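Local coordinates for oligopeptide-binding protein oppA (Lactococcus lactis, PDB 3DRF) that captures oligopeptides outside the cell and, as the receptor of the OppABCDF ABC transporter, serves their uptake, closing round the bound peptide like a Venus fly-trap, at residues Ile100-Arg103 with Lys104-Trp108; Asp138-Ala141 with Asn142-Gly145; Lys201-Pro205 with Lys206-Ser210; Val440-Asn444 with Gly445-Glu449; Gly554-Asp558 with Tyr559-Asn563. All coordinates share one frame; numbering follows the deposited sequence.

How the contacts relate
The five contacts are local turns and bends that follow one another along the chain in numerical order, none touching another. Contact 1 leaves strand 97-102 of a four-stranded antiparallel sheet; contact 2 precedes helix 146-150 and lies against strand 170-174 of that same sheet, its centre about 25 Å from that of contact 1. Contact 3 follows helix 197-200, about 25 Å from contact 1, centre to centre. Contact 4 leaves strand 439-442 of the large mixed sheet, about 48 Å from contact 1 between centres and across the chain's centre from it. Contact 5 returns, after strand 536-549, to within about 9 Å of contact 1 at the nearest atoms. All five lie in one closed, peptide-loaded receptor.

Contact 1. Residues Ile100-Arg103 with Lys104-Trp108; sequences ITLR and KDLKW
Arg103 and Leu106 are the ends of a type I beta turn by which the chain leaves strand 97-102 of an antiparallel sheet. The backbone bond of this turn runs from Leu106 N to Arg103 O, 3.2 Å long and fairly straight at 163°; Arg103 O also accepts from Lys169 NZ. Apolar contact lies on the buried side. Leu106 has CG anti to its own N (chi1 -179°), which carries CD2 back towards the strand to meet Leu102 CD2 at 4.1 Å, while the CB atoms of Arg103 and Leu106 stand 4.1 Å apart. Trp244 touches both Arg103 and Leu106. Charge and solvent occupy the outer side. The Arg103 and Asp105 side chains run side by side in the same direction, their guanidinium and carboxylate planes 39° apart. Opposite charges are close but form no salt bridge, since Arg103 NH1 and Asp105 OD1 are 4.5 Å apart. The stronger hold on the guanidinium comes from two backbone carbonyls, Gly85 O taking NE and Gly84 O taking NH2, which fix its rotation and leave NH1 on the side of Asp105. A water accepts from Arg103 NH1 at 3.0 Å; its bond to Asp105 OD1 is doubtfully short.

Contact 2. Residues Asp138-Ala141 with Asn142-Gly145; sequences DSLA and NIVG
Asn142 folds back on Ser139, its CB resting 3.6 Å from Ser139 O, just after the helical backbone angles of 138-141. The Asn142 side chain has CG anti to the backbone N (chi1 177°), and this throws the amide outward from the turn. There ND2 donates to Glu177 O and to a water, 3.1 Å from ND2, that in turn donates to Ser139 O. The buried amide is thereby tied to two places at once, the loop after strand 170-174 and the preceding turn. Ile143 holds CG1 beside its N (chi1 -69°), and CD1 continues this branch in extended form to 4.4 Å from Leu140 CD2. This is a loose apolar touch, and each partner packs more widely: Leu140 against Ile126 and Leu146, Ile143 against Tyr123 and Val173. Ser139 OG is hydrogen-bonded to Asp483 OD1, and Asp138 OD2 accepts from Ala488 N. The main chain is held by Ile143 N to Leu140 O, 3.3 Å and 167°, and by a weak bond from Asn142 N to Ser139 O. A second water donates to both Ala141 O and Ile143 O where the chain straightens. Successive bonds of this kind, each three residues back, mark a turn of 3-10 character, here leading to Gly145, the N-cap of helix 146-150.

Contact 3. Residues Lys201-Pro205 with Lys206-Ser210; sequences KDVAP and KDLAS
Val203 and Leu208 form the tight side of a bend in which residues 206-209 take up helical backbone angles after an extended approach. Their side chains cross at about a right angle, Val203 CG1 lying 3.8 Å from Leu208 CD1. Leu208 reaches it with CG anti to the backbone N (chi1 -174°), and Leu50 and Tyr131 add to the cover of this buried leucine. Two main-chain bonds close the bend. Asp207 N reaches Ala204 O at 2.9 Å in a rather bent bond; the one from Leu208 N to Pro205 O, at 3.1 Å, is straighter. The other side is looser and polar. There the Lys206 chain, bent at its last torsion, brings NZ to 2.9 Å from Asp207 OD1, a salt bridge made on the syn side of the carboxylate. Losing the carboxylate to an alanine at Asp207 would probably leave Lys206 NZ without its counter-charge and free to swing into solvent, and cut the water link to the Ala204 backbone. That link uses the other oxygen: Asp207 OD2 lies 3.7 Å from Ala204 CB and receives a bond from a water that also accepts from Ala204 N at 2.9 Å.

Contact 4. Residues Val440-Asn444 with Gly445-Glu449; sequences VSLYN and GKLME
Leu442 O accepts from Gly445 N at 3.0 Å, and Tyr443 O from Lys446 N at 3.3 Å in a nearly straight bond (170°), so two overlapping turns kink the chain. Asn444 and Gly445 both have positive phi, and a side chain at Gly445 would clash with Asn444 O. This bend ends strand 439-442 of the large mixed sheet and leads to helix 450-458, which starts after the N-cap Glu449. Within it Tyr443, its CG anti to the backbone N (chi1 -172°), offers a ring face to Met448. The Met448 chain turns at its last torsion (chi3 -73°) to set CE over that face, 3.6 Å from the centroid and displaced towards the rim on the CD2 side: a CH-pi contact. SD sits higher above the same face, at 5.3 Å from the centroid, a longer Met-aromatic contact. Asp465 fixes the Tyr443 hydroxyl, and His456 meets the ring. Leu442 CD1 approaches Leu447 CD2 at 4.3 Å, while Lys446 folds over so that NZ donates to Leu447 O.

Contact 5. Residues Gly554-Asp558 with Tyr559-Asn563; sequences GMTLD and YGAMN
Thr556 and Ala561 meet through methyl groups alone, CG2 to CB at 3.6 Å, across a stretch whose two halves share no hydrogen bond. The local motif is an ST turn at Thr556 running into a type II beta turn from Asp558 to Ala561. The second turn is open, since Asp558 O and Ala561 N are 3.6 Å apart without a bond; Gly560 takes its positive-phi corner (phi 88°), where a side chain would jam against the preceding carbonyl. The threonine works with both branches. Its hydroxyl stands opposite the backbone N about the first torsion (chi1 -170°), where OG1 accepts from Asp558 N, while CG2 is left facing Ala561. A glycine in place of Thr556 would probably leave Asp558 N without its acceptor and open a gap beside the Ala561 methyl. Tyr559, whose CB still touches Asp558, is held elsewhere: its OH bonds to Gln298 O and its ring meets Phe79 edge-to-face. Leu557 packs on Leu295 of strand 292-307, and its carbonyl accepts from Gln297 NE2. Ala561 CB also rests 3.6 Å from Asp558 O, and the ST-turn bond from Asp558 N to Thr556 OG1 measures 3.1 Å at 161°.

Contact 1. Residues Ile100-Arg103 with Lys104-Trp108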
loop_
_atom_site.group_PDB
_atom_site.type_symbol
_atom_site.label_atom_id
_atom_site.label_comp_id
_atom_site.label_asym_id
_atom_site.label_seq_id
_atom_site.Cartn_x
_atom_site.Cartn_y
_atom_site.Cartn_z
ATOM N N ILE A 100 -22.771 2.801 10.081
ATOM C CA ILE A 100 -22.710 2.485 8.653
ATOM C C ILE A 100 -24.101 1.980 8.233
ATOM O O ILE A 100 -24.625 1.089 8.830
ATOM C CB ILE A 100 -21.614 1.384 8.362
ATOM C CG1 ILE A 100 -20.182 1.883 8.627
ATOM C CG2 ILE A 100 -21.718 0.935 6.926
ATOM C CD1 ILE A 100 -19.783 1.898 10.102
ATOM N N THR A 101 -24.663 2.591 7.201
ATOM C CA THR A 101 -25.964 2.167 6.632
ATOM C C THR A 101 -25.767 1.703 5.191
ATOM O O THR A 101 -25.480 2.479 4.343
ATOM C CB THR A 101 -26.971 3.336 6.679
ATOM O OG1 THR A 101 -27.115 3.741 8.045
ATOM C CG2 THR A 101 -28.341 2.921 6.160
ATOM N N LEU A 102 -25.920 0.410 5.002
ATOM C CA LEU A 102 -25.818 -0.191 3.662
ATOM C C LEU A 102 -27.118 0.150 2.873
ATOM O O LEU A 102 -28.171 0.120 3.413
ATOM C CB LEU A 102 -25.696 -1.727 3.774
ATOM C CG LEU A 102 -24.553 -2.242 4.643
ATOM C CD1 LEU A 102 -24.704 -3.746 4.848
ATOM C CD2 LEU A 102 -23.170 -1.908 4.056
ATOM N N ARG A 103 -26.974 0.399 1.585
ATOM C CA ARG A 103 -28.182 0.583 0.747
ATOM C C ARG A 103 -29.126 -0.616 0.845
ATOM O O ARG A 103 -28.722 -1.732 0.886
ATOM C CB ARG A 103 -27.781 0.812 -0.722
ATOM C CG ARG A 103 -27.423 2.244 -1.009
ATOM C CD ARG A 103 -27.069 2.369 -2.514
ATOM N NE ARG A 103 -26.745 3.732 -2.928
ATOM C CZ ARG A 103 -27.609 4.542 -3.505
ATOM N NH1 ARG A 103 -28.853 4.138 -3.720
ATOM N NH2 ARG A 103 -27.217 5.735 -3.854
ATOM N N LYS A 104 -30.416 -0.337 0.871
ATOM C CA LYS A 104 -31.447 -1.395 0.856
ATOM C C LYS A 104 -31.278 -2.413 -0.268
ATOM O O LYS A 104 -31.464 -3.589 -0.066
ATOM C CB LYS A 104 -32.835 -0.747 0.785
ATOM C CG LYS A 104 -33.930 -1.691 0.994
ATOM C CD LYS A 104 -35.273 -0.957 0.802
ATOM C CE LYS A 104 -36.387 -1.778 0.112
ATOM N NZ LYS A 104 -37.735 -1.179 0.480
ATOM N N ASP A 105 -30.902 -1.919 -1.431
ATOM C CA ASP A 105 -30.745 -2.748 -2.653
ATOM C C ASP A 105 -29.302 -3.165 -2.973
ATOM O O ASP A 105 -28.982 -3.560 -4.034
ATOM C CB ASP A 105 -31.432 -2.122 -3.876
ATOM C CG ASP A 105 -30.959 -0.743 -4.175
ATOM O OD1 ASP A 105 -30.214 -0.110 -3.396
ATOM O OD2 ASP A 105 -31.376 -0.220 -5.240
ATOM N N LEU A 106 -28.437 -3.003 -2.004
ATOM C CA LEU A 106 -27.071 -3.529 -2.155
ATOM C C LEU A 106 -27.059 -5.063 -2.035
ATOM O O LEU A 106 -27.384 -5.587 -1.022
ATOM C CB LEU A 106 -26.133 -2.884 -1.091
ATOM C CG LEU A 106 -24.685 -3.325 -1.143
ATOM C CD1 LEU A 106 -24.004 -2.912 -2.485
ATOM C CD2 LEU A 106 -23.905 -2.755 0.120
ATOM N N LYS A 107 -26.623 -5.679 -3.111
ATOM C CA LYS A 107 -26.583 -7.132 -3.241
ATOM C C LYS A 107 -25.187 -7.620 -3.671
ATOM O O LYS A 107 -24.420 -6.910 -4.220
ATOM C CB LYS A 107 -27.645 -7.550 -4.290
ATOM C CG LYS A 107 -29.112 -7.257 -3.875
ATOM C CD LYS A 107 -30.057 -7.720 -5.003
ATOM C CE LYS A 107 -31.470 -7.386 -4.606
ATOM N NZ LYS A 107 -31.691 -8.190 -3.403
ATOM N N TRP A 108 -24.938 -8.864 -3.380
ATOM C CA TRP A 108 -23.848 -9.633 -3.997
ATOM C C TRP A 108 -24.229 -10.069 -5.425
ATOM O O TRP A 108 -25.398 -10.051 -5.805
ATOM C CB TRP A 108 -23.587 -10.935 -3.168
ATOM C CG TRP A 108 -23.053 -10.588 -1.753
ATOM C CD1 TRP A 108 -23.759 -10.629 -0.608
ATOM C CD2 TRP A 108 -21.763 -10.052 -1.428
ATOM N NE1 TRP A 108 -22.978 -10.210 0.447
ATOM C CE2 TRP A 108 -21.759 -9.827 -0.046
ATOM C CE3 TRP A 108 -20.596 -9.812 -2.164
ATOM C CZ2 TRP A 108 -20.625 -9.371 0.637
ATOM C CZ3 TRP A 108 -19.475 -9.337 -1.490
ATOM C CH2 TRP A 108 -19.503 -9.115 -0.082
HETATM O O HOH W 1 -30.851 2.159 -2.549
#

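Contact 2. Residues Asp138-Ala141 with Asn142-Gly145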
loop_
_atom_site.group_PDB
_atom_site.type_symbol
_atom_site.label_atom_id
_atom_site.label_comp_id
_atom_site.label_asym_id
_atom_site.label_seq_id
_atom_site.Cartn_x
_atom_site.Cartn_y
_atom_site.Cartn_z
ATOM N N ASP A 138 -2.205 -1.067 15.043
ATOM C CA ASP A 138 -2.740 -0.434 16.250
ATOM C C ASP A 138 -3.971 0.447 15.990
ATOM O O ASP A 138 -4.684 0.788 16.920
ATOM C CB ASP A 138 -1.652 0.353 16.978
ATOM C CG ASP A 138 -0.687 -0.556 17.699
ATOM O OD1 ASP A 138 -1.169 -1.266 18.599
ATOM O OD2 ASP A 138 0.521 -0.565 17.365
ATOM N N SER A 139 -4.249 0.789 14.731
ATOM C CA SER A 139 -5.502 1.562 14.467
ATOM C C SER A 139 -6.734 0.759 14.905
ATOM O O SER A 139 -7.678 1.307 15.402
ATOM C CB SER A 139 -5.642 1.849 12.976
ATOM O OG SER A 139 -4.512 2.588 12.451
ATOM N N LEU A 140 -6.706 -0.552 14.703
ATOM C CA LEU A 140 -7.872 -1.425 15.017
ATOM C C LEU A 140 -8.083 -1.654 16.522
ATOM O O LEU A 140 -9.125 -1.990 16.931
ATOM C CB LEU A 140 -7.737 -2.760 14.263
ATOM C CG LEU A 140 -7.920 -2.580 12.719
ATOM C CD1 LEU A 140 -7.681 -3.935 12.059
ATOM C CD2 LEU A 140 -9.333 -2.062 12.337
ATOM N N ALA A 141 -7.035 -1.397 17.327
ATOM C CA ALA A 141 -7.133 -1.470 18.811
ATOM C C ALA A 141 -8.073 -0.423 19.437
ATOM O O ALA A 141 -8.498 -0.527 20.517
ATOM C CB ALA A 141 -5.734 -1.381 19.423
ATOM N N ASN A 142 -8.375 0.598 18.637
ATOM C CA ASN A 142 -9.285 1.686 19.032
ATOM C C ASN A 142 -10.777 1.367 18.905
ATOM O O ASN A 142 -11.570 2.128 19.344
ATOM C CB ASN A 142 -8.880 3.000 18.292
ATOM C CG ASN A 142 -9.824 4.200 18.580
ATOM O OD1 ASN A 142 -9.879 4.683 19.662
ATOM N ND2 ASN A 142 -10.519 4.636 17.569
ATOM N N ILE A 143 -11.112 0.206 18.365
ATOM C CA ILE A 143 -12.498 -0.304 18.398
ATOM C C ILE A 143 -12.664 -1.143 19.663
ATOM O O ILE A 143 -11.939 -2.057 19.894
ATOM C CB ILE A 143 -12.830 -1.111 17.122
ATOM C CG1 ILE A 143 -12.894 -0.145 15.926
ATOM C CG2 ILE A 143 -14.238 -1.830 17.291
ATOM C CD1 ILE A 143 -12.981 -0.915 14.552
ATOM N N VAL A 144 -13.628 -0.752 20.477
ATOM C CA VAL A 144 -13.895 -1.456 21.742
ATOM C C VAL A 144 -14.047 -2.957 21.490
ATOM O O VAL A 144 -14.790 -3.369 20.649
ATOM C CB VAL A 144 -15.182 -0.844 22.431
ATOM C CG1 VAL A 144 -15.544 -1.650 23.672
ATOM C CG2 VAL A 144 -14.876 0.594 22.896
ATOM N N GLY A 145 -13.309 -3.740 22.286
ATOM C CA GLY A 145 -13.411 -5.199 22.182
ATOM C C GLY A 145 -12.548 -5.863 21.093
ATOM O O GLY A 145 -12.404 -7.055 21.063
HETATM O O HOH W 2 -10.379 2.362 15.497
HETATM O O HOH W 3 -9.770 -2.967 21.395
#

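Contact 3. Residues Lys201-Pro205 with Lys206-Ser210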
loop_
_atom_site.group_PDB
_atom_site.type_symbol
_atom_site.label_atom_id
_atom_site.label_comp_id
_atom_site.label_asym_id
_atom_site.label_seq_id
_atom_site.Cartn_x
_atom_site.Cartn_y
_atom_site.Cartn_z
ATOM N N LYS A 201 -18.851 -18.958 4.887
ATOM C CA LYS A 201 -18.906 -19.422 6.281
ATOM C C LYS A 201 -18.582 -20.915 6.465
ATOM O O LYS A 201 -18.275 -21.283 7.527
ATOM C CB LYS A 201 -20.259 -19.105 6.920
ATOM C CG LYS A 201 -21.365 -19.838 6.281
ATOM C CD LYS A 201 -22.693 -19.566 7.045
ATOM C CE LYS A 201 -23.792 -20.469 6.479
ATOM N NZ LYS A 201 -25.084 -20.154 7.154
ATOM N N ASP A 202 -18.588 -21.700 5.414
ATOM C CA ASP A 202 -18.154 -23.098 5.560
ATOM C C ASP A 202 -16.835 -23.372 4.826
ATOM O O ASP A 202 -16.583 -24.499 4.352
ATOM C CB ASP A 202 -19.232 -24.063 5.092
ATOM C CG ASP A 202 -20.493 -24.016 5.947
ATOM O OD1 ASP A 202 -20.431 -23.770 7.175
ATOM O OD2 ASP A 202 -21.569 -24.251 5.366
ATOM N N VAL A 203 -16.018 -22.331 4.768
ATOM C CA VAL A 203 -14.620 -22.492 4.376
ATOM C C VAL A 203 -13.782 -22.266 5.626
ATOM O O VAL A 203 -13.888 -21.289 6.299
ATOM C CB VAL A 203 -14.239 -21.430 3.284
ATOM C CG1 VAL A 203 -12.751 -21.582 2.939
ATOM C CG2 VAL A 203 -15.135 -21.598 2.011
ATOM N N ALA A 204 -12.916 -23.211 5.948
ATOM C CA ALA A 204 -12.097 -23.053 7.129
ATOM C C ALA A 204 -11.178 -21.816 7.017
ATOM O O ALA A 204 -10.607 -21.557 5.983
ATOM C CB ALA A 204 -11.237 -24.324 7.347
ATOM N N PRO A 205 -10.986 -21.127 8.179
ATOM C CA PRO A 205 -10.191 -19.888 8.093
ATOM C C PRO A 205 -8.802 -20.086 7.454
ATOM O O PRO A 205 -8.471 -19.328 6.581
ATOM C CB PRO A 205 -10.104 -19.448 9.551
ATOM C CG PRO A 205 -11.385 -20.006 10.121
ATOM C CD PRO A 205 -12.067 -20.707 8.923
ATOM N N LYS A 206 -8.119 -21.128 7.824
ATOM C CA LYS A 206 -6.770 -21.383 7.283
ATOM C C LYS A 206 -6.738 -21.628 5.765
ATOM O O LYS A 206 -5.751 -21.466 5.162
ATOM C CB LYS A 206 -6.123 -22.594 8.015
ATOM C CG LYS A 206 -6.733 -23.942 7.573
ATOM C CD LYS A 206 -6.085 -25.180 8.333
ATOM C CE LYS A 206 -6.603 -26.547 7.825
ATOM N NZ LYS A 206 -6.128 -26.764 6.396
ATOM N N ASP A 207 -7.887 -22.042 5.229
ATOM C CA ASP A 207 -8.041 -22.377 3.782
ATOM C C ASP A 207 -8.661 -21.187 2.971
ATOM O O ASP A 207 -8.794 -21.256 1.813
ATOM C CB ASP A 207 -9.009 -23.582 3.633
ATOM C CG ASP A 207 -8.494 -24.910 4.249
ATOM O OD1 ASP A 207 -7.329 -25.025 4.350
ATOM O OD2 ASP A 207 -9.361 -25.735 4.532
ATOM N N LEU A 208 -9.043 -20.132 3.652
ATOM C CA LEU A 208 -9.843 -19.100 2.965
ATOM C C LEU A 208 -9.110 -18.357 1.851
ATOM O O LEU A 208 -9.649 -18.170 0.829
ATOM C CB LEU A 208 -10.442 -18.106 3.983
ATOM C CG LEU A 208 -11.428 -17.073 3.364
ATOM C CD1 LEU A 208 -12.659 -17.763 2.724
ATOM C CD2 LEU A 208 -11.880 -16.066 4.465
ATOM N N ALA A 209 -7.858 -18.023 2.079
ATOM C CA ALA A 209 -7.080 -17.259 1.074
ATOM C C ALA A 209 -6.851 -18.063 -0.195
ATOM O O ALA A 209 -6.699 -17.479 -1.243
ATOM C CB ALA A 209 -5.730 -16.839 1.681
ATOM N N SER A 210 -6.743 -19.384 -0.061
ATOM C CA SER A 210 -6.491 -20.245 -1.226
ATOM C C SER A 210 -7.756 -20.915 -1.774
ATOM O O SER A 210 -7.681 -21.730 -2.697
ATOM C CB SER A 210 -5.463 -21.323 -0.875
ATOM O OG SER A 210 -5.953 -22.177 0.142
HETATM O O HOH W 4 -12.306 -25.485 4.290
HETATM O O HOH W 5 -6.598 -18.108 4.836
#

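Contact 4. Residues Val440-Asn444 with Gly445-Glu449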
loop_
_atom_site.group_PDB
_atom_site.type_symbol
_atom_site.label_atom_id
_atom_site.label_comp_id
_atom_site.label_asym_id
_atom_site.label_seq_id
_atom_site.Cartn_x
_atom_site.Cartn_y
_atom_site.Cartn_z
ATOM N N VAL A 440 28.290 -3.959 -0.087
ATOM C CA VAL A 440 26.881 -4.351 -0.239
ATOM C C VAL A 440 26.767 -5.347 -1.411
ATOM O O VAL A 440 27.288 -5.115 -2.458
ATOM C CB VAL A 440 26.006 -3.082 -0.487
ATOM C CG1 VAL A 440 24.527 -3.488 -0.726
ATOM C CG2 VAL A 440 26.082 -2.147 0.672
ATOM N N SER A 441 26.084 -6.443 -1.182
ATOM C CA SER A 441 25.877 -7.437 -2.225
ATOM C C SER A 441 24.412 -7.831 -2.309
ATOM O O SER A 441 23.691 -7.841 -1.308
ATOM C CB SER A 441 26.757 -8.663 -1.998
ATOM O OG SER A 441 26.444 -9.305 -0.789
ATOM N N LEU A 442 23.968 -8.155 -3.541
ATOM C CA LEU A 442 22.583 -8.531 -3.799
ATOM C C LEU A 442 22.220 -9.826 -3.082
ATOM O O LEU A 442 23.022 -10.759 -3.020
ATOM C CB LEU A 442 22.338 -8.675 -5.303
ATOM C CG LEU A 442 22.446 -7.394 -6.133
ATOM C CD1 LEU A 442 22.200 -7.686 -7.606
ATOM C CD2 LEU A 442 21.474 -6.340 -5.623
ATOM N N TYR A 443 20.983 -9.928 -2.634
ATOM C CA TYR A 443 20.447 -11.170 -2.062
ATOM C C TYR A 443 20.489 -12.286 -3.119
ATOM O O TYR A 443 19.929 -12.190 -4.159
ATOM C CB TYR A 443 18.998 -10.939 -1.616
ATOM C CG TYR A 443 18.396 -12.099 -0.835
ATOM C CD1 TYR A 443 18.315 -12.031 0.547
ATOM C CD2 TYR A 443 17.916 -13.231 -1.484
ATOM C CE1 TYR A 443 17.780 -13.059 1.284
ATOM C CE2 TYR A 443 17.380 -14.255 -0.756
ATOM C CZ TYR A 443 17.311 -14.162 0.615
ATOM O OH TYR A 443 16.789 -15.230 1.301
ATOM N N ASN A 444 21.258 -13.311 -2.789
ATOM C CA ASN A 444 21.490 -14.467 -3.695
ATOM C C ASN A 444 22.062 -14.055 -5.058
ATOM O O ASN A 444 21.897 -14.745 -6.030
ATOM C CB ASN A 444 20.240 -15.348 -3.832
ATOM C CG ASN A 444 19.969 -16.152 -2.540
ATOM O OD1 ASN A 444 20.720 -16.135 -1.613
ATOM N ND2 ASN A 444 18.888 -16.885 -2.536
ATOM N N GLY A 445 22.737 -12.920 -5.092
ATOM C CA GLY A 445 23.446 -12.461 -6.290
ATOM C C GLY A 445 22.552 -12.009 -7.424
ATOM O O GLY A 445 22.983 -11.933 -8.524
ATOM N N LYS A 446 21.276 -11.732 -7.134
ATOM C CA LYS A 446 20.333 -11.318 -8.164
ATOM C C LYS A 446 19.221 -10.451 -7.574
ATOM O O LYS A 446 19.087 -10.343 -6.418
ATOM C CB LYS A 446 19.686 -12.588 -8.745
ATOM C CG LYS A 446 18.961 -13.393 -7.747
ATOM C CD LYS A 446 18.317 -14.555 -8.518
ATOM C CE LYS A 446 17.176 -15.028 -7.841
ATOM N NZ LYS A 446 16.032 -14.161 -7.737
ATOM N N LEU A 447 18.411 -9.903 -8.449
ATOM C CA LEU A 447 17.210 -9.153 -8.049
ATOM C C LEU A 447 16.092 -10.096 -7.660
ATOM O O LEU A 447 15.936 -11.122 -8.200
ATOM C CB LEU A 447 16.784 -8.248 -9.206
ATOM C CG LEU A 447 17.797 -7.189 -9.668
ATOM C CD1 LEU A 447 17.115 -6.356 -10.823
ATOM C CD2 LEU A 447 18.224 -6.314 -8.510
ATOM N N MET A 448 15.276 -9.684 -6.712
ATOM C CA MET A 448 14.256 -10.559 -6.135
ATOM C C MET A 448 12.896 -10.344 -6.802
ATOM O O MET A 448 12.438 -9.247 -6.922
ATOM C CB MET A 448 14.155 -10.265 -4.619
ATOM C CG MET A 448 13.295 -11.319 -3.870
ATOM S SD MET A 448 13.330 -11.129 -2.078
ATOM C CE MET A 448 14.996 -11.719 -1.725
ATOM N N GLU A 449 12.272 -11.428 -7.204
ATOM C CA GLU A 449 10.905 -11.410 -7.796
ATOM C C GLU A 449 9.867 -10.871 -6.756
ATOM O O GLU A 449 9.958 -11.125 -5.581
ATOM C CB GLU A 449 10.546 -12.848 -8.255
ATOM C CG GLU A 449 9.175 -12.980 -8.966
ATOM C CD GLU A 449 8.014 -13.245 -8.018
ATOM O OE1 GLU A 449 8.232 -13.857 -6.984
ATOM O OE2 GLU A 449 6.930 -12.841 -8.361
HETATM O O HOH W 6 17.048 -12.236 -5.008
#

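Contact 5. Residues Gly554-Asp558 with Tyr559-Asn563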
loop_
_atom_site.group_PDB
_atom_site.type_symbol
_atom_site.label_atom_id
_atom_site.label_comp_id
_atom_site.label_asym_id
_atom_site.label_seq_id
_atom_site.Cartn_x
_atom_site.Cartn_y
_atom_site.Cartn_z
ATOM N N GLY A 554 -14.638 8.468 -21.474
ATOM C CA GLY A 554 -15.037 8.346 -20.075
ATOM C C GLY A 554 -13.964 7.867 -19.099
ATOM O O GLY A 554 -14.252 7.726 -17.957
ATOM N N MET A 555 -12.771 7.580 -19.559
ATOM C CA MET A 555 -11.705 7.203 -18.645
ATOM C C MET A 555 -11.107 8.479 -17.995
ATOM O O MET A 555 -11.077 9.509 -18.610
ATOM C CB MET A 555 -10.630 6.398 -19.345
ATOM C CG MET A 555 -9.439 6.023 -18.488
ATOM S SD MET A 555 -9.815 4.970 -17.030
ATOM C CE MET A 555 -8.295 5.060 -16.111
ATOM N N THR A 556 -10.672 8.345 -16.741
ATOM C CA THR A 556 -10.165 9.527 -16.025
ATOM C C THR A 556 -9.212 9.096 -14.950
ATOM O O THR A 556 -9.287 8.010 -14.461
ATOM C CB THR A 556 -11.341 10.321 -15.400
ATOM O OG1 THR A 556 -10.874 11.561 -14.908
ATOM C CG2 THR A 556 -11.993 9.555 -14.221
ATOM N N LEU A 557 -8.316 9.993 -14.584
ATOM C CA LEU A 557 -7.466 9.832 -13.403
ATOM C C LEU A 557 -7.781 10.897 -12.332
ATOM O O LEU A 557 -7.026 11.120 -11.421
ATOM C CB LEU A 557 -5.972 9.802 -13.755
ATOM C CG LEU A 557 -5.424 8.573 -14.484
ATOM C CD1 LEU A 557 -3.906 8.709 -14.620
ATOM C CD2 LEU A 557 -5.756 7.244 -13.696
ATOM N N ASP A 558 -8.905 11.548 -12.469
ATOM C CA ASP A 558 -9.317 12.575 -11.534
ATOM C C ASP A 558 -9.770 11.921 -10.226
ATOM O O ASP A 558 -10.513 10.962 -10.251
ATOM C CB ASP A 558 -10.492 13.362 -12.091
ATOM C CG ASP A 558 -10.157 14.171 -13.369
ATOM O OD1 ASP A 558 -9.044 14.264 -13.820
ATOM O OD2 ASP A 558 -11.086 14.693 -13.949
ATOM N N TYR A 559 -9.330 12.470 -9.100
ATOM C CA TYR A 559 -9.778 11.979 -7.830
ATOM C C TYR A 559 -11.194 12.475 -7.600
ATOM O O TYR A 559 -11.569 13.506 -8.093
ATOM C CB TYR A 559 -8.799 12.386 -6.701
ATOM C CG TYR A 559 -7.416 11.728 -6.784
ATOM C CD1 TYR A 559 -7.288 10.372 -6.681
ATOM C CD2 TYR A 559 -6.252 12.486 -6.989
ATOM C CE1 TYR A 559 -6.037 9.755 -6.762
ATOM C CE2 TYR A 559 -5.008 11.879 -7.064
ATOM C CZ TYR A 559 -4.919 10.503 -6.953
ATOM O OH TYR A 559 -3.719 9.828 -7.011
ATOM N N GLY A 560 -11.957 11.703 -6.892
ATOM C CA GLY A 560 -13.362 12.083 -6.785
ATOM C C GLY A 560 -14.345 11.564 -7.881
ATOM O O GLY A 560 -15.529 11.736 -7.781
ATOM N N ALA A 561 -13.813 10.907 -8.908
ATOM C CA ALA A 561 -14.677 10.253 -9.884
ATOM C C ALA A 561 -15.150 8.921 -9.324
ATOM O O ALA A 561 -14.367 8.067 -9.070
ATOM C CB ALA A 561 -13.877 10.040 -11.191
ATOM N N MET A 562 -16.443 8.808 -9.119
ATOM C CA MET A 562 -17.001 7.624 -8.420
ATOM C C MET A 562 -17.647 6.551 -9.315
ATOM O O MET A 562 -17.969 5.523 -8.862
ATOM C CB MET A 562 -18.035 8.055 -7.356
ATOM C CG MET A 562 -17.460 8.938 -6.243
ATOM S SD MET A 562 -16.290 7.947 -5.242
ATOM C CE MET A 562 -14.725 8.839 -5.566
ATOM N N ASN A 563 -17.818 6.852 -10.585
ATOM C CA ASN A 563 -18.570 5.978 -11.500
ATOM C C ASN A 563 -17.870 5.701 -12.798
ATOM O O ASN A 563 -18.493 5.430 -13.782
ATOM C CB ASN A 563 -19.899 6.615 -11.805
ATOM C CG ASN A 563 -20.910 6.289 -10.806
ATOM O OD1 ASN A 563 -21.254 5.153 -10.626
ATOM N ND2 ASN A 563 -21.389 7.286 -10.138
#